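Local structure of pyrethroid hydrolase (Sphingobium faniae, 5Y5R) at residues 9-21 against 165-177. The protein hydrolyses the ester bond of pyrethroid insecticides such as permethrin and cypermethrin, releasing the alcohol and the cyclopropanecarboxylic acid. Residues are numbered along the deposited sequence; the frame is centred on the assembly and turned at random.
Sequences IHGALNRGACYDA and PPAEHFIQTQSTV. With 8NL ((2-methyl-3-phenyl-phenyl)methyl (1~{S})-3-[(~{E})-2-chloranyl-3,3,3-tris(fluoranyl)prop-1-enyl]-2,2-dimethyl-cyclopropane-1-carboxylate), chain G.
With chi1 at 164° and a bend at chi2 (80°), Gln174 swings its amide to the backbone of Leu13; His169, with CG beside its own N (chi1 -70°), lays its imidazole over Cys18. Gln174 OE1 accepts from Leu13 N at 2.9 Å along a nearly straight bond, while NE2 is held by Ser175 O in the amide plane and by Tyr57, fixing the amide's rotation. A leucine in place of Gln174 would probably leave Leu13 N without its acceptor and Ser175 O without the amide N-H. Farther along, Ile171 N donates to Leu13 O at 2.9 Å and Arg15 N to His169 O at 2.7 Å, both flanking the single bridge between Asn14 and Phe170. Cys18 CA sits 3.7 Å from the centroid of the His169 ring, a CH-pi contact; Pro166 CG packs on the opposite face, and Tyr234 OH is hydrogen-bonded to His169 ND1. Arg15 sets CD against Glu168 O and reaches Asp37 in a salt bridge. The type II turn from Gly11 to Asn14 directs Ala12 N to O1 of 8NL at 3.3 Å, consistent with the oxyanion-hole loop that follows strand 3-9 in this alpha/beta hydrolase.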
loop_
_atom_site.group_PDB
_atom_site.type_symbol
_atom_site.label_atom_id
_atom_site.label_comp_id
_atom_site.label_asym_id
_atom_site.label_seq_id
_atom_site.Cartn_x
_atom_site.Cartn_y
_atom_site.Cartn_z
ATOM N N ILE A 9 0.246 -4.543 3.819
ATOM C CA ILE A 9 -1.020 -3.819 3.863
ATOM C C ILE A 9 -1.511 -3.535 2.446
ATOM O O ILE A 9 -0.811 -2.896 1.655
ATOM C CB ILE A 9 -0.883 -2.539 4.694
ATOM C CG1 ILE A 9 -0.571 -2.918 6.144
ATOM C CG2 ILE A 9 -2.157 -1.707 4.561
ATOM C CD1 ILE A 9 -0.053 -1.808 7.017
ATOM N N HIS A 10 -2.730 -3.982 2.144
ATOM C CA HIS A 10 -3.362 -3.848 0.841
ATOM C C HIS A 10 -3.743 -2.391 0.569
ATOM O O HIS A 10 -3.768 -1.551 1.478
ATOM C CB HIS A 10 -4.633 -4.705 0.772
ATOM C CG HIS A 10 -5.702 -4.266 1.734
ATOM N ND1 HIS A 10 -6.436 -3.106 1.553
ATOM C CD2 HIS A 10 -6.163 -4.827 2.885
ATOM C CE1 HIS A 10 -7.304 -2.979 2.548
ATOM N NE2 HIS A 10 -7.152 -4.002 3.375
ATOM N N GLY A 11 -4.042 -2.109 -0.695
ATOM C CA GLY A 11 -4.534 -0.805 -1.151
ATOM C C GLY A 11 -6.044 -0.721 -1.377
ATOM O O GLY A 11 -6.823 -1.568 -0.929
ATOM N N ALA A 12 -6.470 0.299 -2.141
ATOM C CA ALA A 12 -7.912 0.543 -2.264
ATOM C C ALA A 12 -8.673 -0.635 -2.877
ATOM O O ALA A 12 -8.224 -1.263 -3.838
ATOM C CB ALA A 12 -8.172 1.786 -3.128
ATOM N N LEU A 13 -9.872 -0.900 -2.346
ATOM C CA LEU A 13 -10.764 -1.948 -2.842
ATOM C C LEU A 13 -10.212 -3.371 -2.692
ATOM O O LEU A 13 -10.830 -4.319 -3.216
ATOM C CB LEU A 13 -11.086 -1.714 -4.327
ATOM C CG LEU A 13 -12.039 -0.560 -4.587
ATOM C CD1 LEU A 13 -12.157 -0.303 -6.073
ATOM C CD2 LEU A 13 -13.368 -0.926 -4.027
ATOM N N ASN A 14 -9.099 -3.565 -1.987
ATOM C CA ASN A 14 -8.474 -4.877 -1.847
ATOM C C ASN A 14 -8.615 -5.411 -0.416
ATOM O O ASN A 14 -9.082 -4.724 0.497
ATOM C CB ASN A 14 -6.990 -4.815 -2.269
ATOM C CG ASN A 14 -6.794 -4.929 -3.760
ATOM O OD1 ASN A 14 -7.241 -4.063 -4.556
ATOM N ND2 ASN A 14 -6.153 -6.011 -4.174
ATOM N N ARG A 15 -8.188 -6.667 -0.219
ATOM C CA ARG A 15 -8.123 -7.312 1.088
ATOM C C ARG A 15 -6.752 -7.978 1.266
ATOM O O ARG A 15 -6.022 -8.185 0.300
ATOM C CB ARG A 15 -9.252 -8.353 1.239
ATOM C CG ARG A 15 -10.664 -7.818 0.898
ATOM C CD ARG A 15 -11.741 -8.902 1.103
ATOM N NE ARG A 15 -11.786 -9.406 2.473
ATOM C CZ ARG A 15 -12.348 -10.564 2.854
ATOM N NH1 ARG A 15 -12.912 -11.392 1.979
ATOM N NH2 ARG A 15 -12.335 -10.898 4.132
ATOM N N GLY A 16 -6.423 -8.372 2.509
ATOM C CA GLY A 16 -5.101 -8.939 2.775
ATOM C C GLY A 16 -4.761 -10.160 1.940
ATOM O O GLY A 16 -3.595 -10.374 1.585
ATOM N N ALA A 17 -5.774 -10.925 1.542
ATOM C CA ALA A 17 -5.565 -12.136 0.759
ATOM C C ALA A 17 -4.878 -11.893 -0.582
ATOM O O ALA A 17 -4.400 -12.860 -1.199
ATOM C CB ALA A 17 -6.907 -12.846 0.531
ATOM N N CYS A 18 -4.847 -10.651 -1.076
ATOM C CA CYS A 18 -4.160 -10.410 -2.341
ATOM C C CYS A 18 -2.683 -10.743 -2.275
ATOM O O CYS A 18 -2.080 -10.973 -3.322
ATOM C CB CYS A 18 -4.309 -8.952 -2.815
ATOM S SG CYS A 18 -3.390 -7.673 -1.901
ATOM N N TYR A 19 -2.116 -10.808 -1.084
ATOM C CA TYR A 19 -0.712 -11.142 -0.834
ATOM C C TYR A 19 -0.451 -12.643 -0.692
ATOM O O TYR A 19 0.674 -13.030 -0.331
ATOM C CB TYR A 19 -0.249 -10.413 0.433
ATOM C CG TYR A 19 -0.055 -8.909 0.236
ATOM C CD1 TYR A 19 1.072 -8.407 -0.448
ATOM C CD2 TYR A 19 -0.967 -7.999 0.726
ATOM C CE1 TYR A 19 1.254 -7.003 -0.646
ATOM C CE2 TYR A 19 -0.784 -6.636 0.556
ATOM C CZ TYR A 19 0.311 -6.143 -0.130
ATOM O OH TYR A 19 0.437 -4.772 -0.297
ATOM N N ASP A 20 -1.443 -13.491 -1.008
ATOM C CA ASP A 20 -1.338 -14.924 -0.755
ATOM C C ASP A 20 -0.128 -15.561 -1.435
ATOM O O ASP A 20 0.404 -16.557 -0.935
ATOM C CB ASP A 20 -2.614 -15.631 -1.213
ATOM C CG ASP A 20 -3.708 -15.558 -0.194
ATOM O OD1 ASP A 20 -3.465 -15.046 0.930
ATOM O OD2 ASP A 20 -4.820 -16.036 -0.510
ATOM N N ALA A 21 0.359 -14.998 -2.539
ATOM C CA ALA A 21 1.515 -15.636 -3.158
ATOM C C ALA A 21 2.825 -15.261 -2.472
ATOM O O ALA A 21 3.805 -16.002 -2.567
ATOM C CB ALA A 21 1.587 -15.259 -4.636
ATOM N N PRO A 165 -8.305 -12.400 -10.424
ATOM C CA PRO A 165 -8.096 -12.868 -9.062
ATOM C C PRO A 165 -9.421 -13.305 -8.470
ATOM O O PRO A 165 -10.490 -12.930 -8.975
ATOM C CB PRO A 165 -7.544 -11.629 -8.335
ATOM C CG PRO A 165 -7.077 -10.742 -9.402
ATOM C CD PRO A 165 -7.948 -10.976 -10.563
ATOM N N PRO A 166 -9.393 -14.132 -7.443
ATOM C CA PRO A 166 -10.636 -14.590 -6.821
ATOM C C PRO A 166 -11.283 -13.522 -5.943
ATOM O O PRO A 166 -10.632 -12.597 -5.455
ATOM C CB PRO A 166 -10.171 -15.792 -5.994
ATOM C CG PRO A 166 -8.743 -15.526 -5.744
ATOM C CD PRO A 166 -8.232 -14.906 -6.992
ATOM N N ALA A 167 -12.584 -13.718 -5.683
ATOM C CA ALA A 167 -13.378 -12.711 -4.983
ATOM C C ALA A 167 -12.815 -12.360 -3.623
ATOM O O ALA A 167 -13.034 -11.244 -3.146
ATOM C CB ALA A 167 -14.821 -13.177 -4.827
ATOM N N GLU A 168 -12.136 -13.309 -2.956
ATOM C CA GLU A 168 -11.564 -13.051 -1.639
ATOM C C GLU A 168 -10.560 -11.892 -1.633
ATOM O O GLU A 168 -10.208 -11.394 -0.562
ATOM C CB GLU A 168 -10.859 -14.317 -1.090
ATOM C CG GLU A 168 -11.796 -15.446 -0.714
ATOM C CD GLU A 168 -12.488 -16.063 -1.902
ATOM O OE1 GLU A 168 -13.712 -16.302 -1.803
ATOM O OE2 GLU A 168 -11.837 -16.214 -2.961
ATOM N N HIS A 169 -10.095 -11.452 -2.793
ATOM C CA HIS A 169 -9.067 -10.406 -2.810
ATOM C C HIS A 169 -9.621 -8.986 -2.733
ATOM O O HIS A 169 -8.835 -8.047 -2.501
ATOM C CB HIS A 169 -8.207 -10.540 -4.057
ATOM C CG HIS A 169 -7.308 -11.740 -4.040
ATOM N ND1 HIS A 169 -6.201 -11.840 -4.858
ATOM C CD2 HIS A 169 -7.345 -12.881 -3.310
ATOM C CE1 HIS A 169 -5.585 -12.989 -4.623
ATOM N NE2 HIS A 169 -6.260 -13.640 -3.691
ATOM N N PHE A 170 -10.935 -8.817 -2.945
ATOM C CA PHE A 170 -11.542 -7.515 -3.225
ATOM C C PHE A 170 -12.724 -7.207 -2.314
ATOM O O PHE A 170 -13.381 -8.108 -1.790
ATOM C CB PHE A 170 -12.010 -7.459 -4.675
ATOM C CG PHE A 170 -10.953 -7.864 -5.661
ATOM C CD1 PHE A 170 -9.701 -7.240 -5.639
ATOM C CD2 PHE A 170 -11.198 -8.835 -6.608
ATOM C CE1 PHE A 170 -8.714 -7.595 -6.532
ATOM C CE2 PHE A 170 -10.216 -9.194 -7.528
ATOM C CZ PHE A 170 -8.967 -8.562 -7.490
ATOM N N ILE A 171 -13.008 -5.908 -2.163
ATOM C CA ILE A 171 -14.265 -5.429 -1.590
ATOM C C ILE A 171 -14.990 -4.590 -2.647
ATOM O O ILE A 171 -14.464 -4.309 -3.724
ATOM C CB ILE A 171 -14.073 -4.628 -0.276
ATOM C CG1 ILE A 171 -13.071 -3.503 -0.471
ATOM C CG2 ILE A 171 -13.647 -5.496 0.889
ATOM C CD1 ILE A 171 -13.079 -2.504 0.662
ATOM N N GLN A 172 -16.229 -4.213 -2.328
ATOM C CA GLN A 172 -17.084 -3.502 -3.273
ATOM C C GLN A 172 -16.970 -1.989 -3.170
ATOM O O GLN A 172 -17.138 -1.308 -4.190
ATOM C CB GLN A 172 -18.560 -3.886 -3.057
ATOM C CG GLN A 172 -18.906 -5.286 -3.540
ATOM C CD GLN A 172 -18.532 -5.528 -5.001
ATOM O OE1 GLN A 172 -19.243 -5.080 -5.914
ATOM N NE2 GLN A 172 -17.417 -6.211 -5.231
ATOM N N THR A 173 -16.798 -1.450 -1.955
ATOM C CA THR A 173 -16.787 -0.010 -1.713
ATOM C C THR A 173 -15.681 0.408 -0.744
ATOM O O THR A 173 -15.589 -0.108 0.375
ATOM C CB THR A 173 -18.153 0.485 -1.186
ATOM O OG1 THR A 173 -19.192 0.112 -2.099
ATOM C CG2 THR A 173 -18.156 1.993 -1.106
ATOM N N GLN A 174 -14.904 1.410 -1.155
ATOM C CA GLN A 174 -13.726 1.894 -0.451
ATOM C C GLN A 174 -13.999 3.233 0.223
ATOM O O GLN A 174 -14.593 4.121 -0.397
ATOM C CB GLN A 174 -12.581 2.079 -1.444
ATOM C CG GLN A 174 -11.493 2.935 -0.858
ATOM C CD GLN A 174 -10.604 2.129 0.065
ATOM O OE1 GLN A 174 -10.325 0.950 -0.191
ATOM N NE2 GLN A 174 -10.237 2.721 1.184
ATOM N N SER A 175 -13.486 3.425 1.442
ATOM C CA SER A 175 -13.639 4.699 2.149
ATOM C C SER A 175 -12.690 5.766 1.599
ATOM O O SER A 175 -11.556 5.482 1.224
ATOM C CB SER A 175 -13.374 4.529 3.640
ATOM O OG SER A 175 -13.293 5.799 4.278
ATOM N N THR A 176 -13.168 7.003 1.523
ATOM C CA THR A 176 -12.307 8.073 1.022
ATOM C C THR A 176 -11.403 8.646 2.110
ATOM O O THR A 176 -10.583 9.531 1.820
ATOM C CB THR A 176 -13.164 9.161 0.376
ATOM O OG1 THR A 176 -14.044 9.699 1.365
ATOM C CG2 THR A 176 -13.954 8.616 -0.820
ATOM N N VAL A 177 -11.490 8.078 3.319
ATOM C CA VAL A 177 -10.733 8.593 4.464
ATOM C C VAL A 177 -9.230 8.660 4.226
ATOM O O VAL A 177 -8.618 9.669 4.608
ATOM C CB VAL A 177 -11.081 7.779 5.728
ATOM C CG1 VAL A 177 -10.009 7.963 6.820
ATOM C CG2 VAL A 177 -12.442 8.183 6.269
HETATM C C 8NL G . -8.513 -0.883 -6.995
HETATM C C8 8NL G . -10.465 -4.276 -8.064
HETATM C C9 8NL G . -11.784 -4.471 -8.461
HETATM C C10 8NL G . -12.350 -3.657 -9.433
HETATM C C11 8NL G . -11.540 -2.663 -9.975
HETATM C C12 8NL G . -10.219 -2.485 -9.566
HETATM C C13 8NL G . -5.615 -1.010 -6.074
HETATM O O 8NL G . -5.543 0.331 -6.616
HETATM CL CL 8NL G . -6.845 7.218 -8.009
HETATM C C21 8NL G . -6.566 5.683 -7.182
HETATM C C22 8NL G . -7.768 4.814 -6.900
HETATM F F2 8NL G . -7.743 3.794 -7.740
HETATM F F1 8NL G . -7.813 4.375 -5.657
HETATM F F 8NL G . -8.840 5.547 -7.113
HETATM C C20 8NL G . -5.322 5.310 -6.879
HETATM C C16 8NL G . -5.042 4.018 -6.143
HETATM C C17 8NL G . -3.544 3.769 -6.282
HETATM C C18 8NL G . -3.316 4.237 -4.852
HETATM C C19 8NL G . -2.871 4.641 -7.354
HETATM C C15 8NL G . -4.573 2.726 -6.804
HETATM C C14 8NL G . -4.963 1.526 -5.936
HETATM O O1 8NL G . -4.855 1.586 -4.710
HETATM C C2 8NL G . -6.334 -2.096 -6.891
HETATM C C3 8NL G . -5.580 -3.224 -7.191
HETATM C C4 8NL G . -6.101 -4.290 -7.923
HETATM C C5 8NL G . -7.428 -4.264 -8.341
HETATM C C6 8NL G . -8.232 -3.163 -8.073
HETATM C C1 8NL G . -7.683 -2.078 -7.332
HETATM C C7 8NL G . -9.658 -3.279 -8.586
HETATM O O HOH W 1 -14.352 -10.701 -0.515
#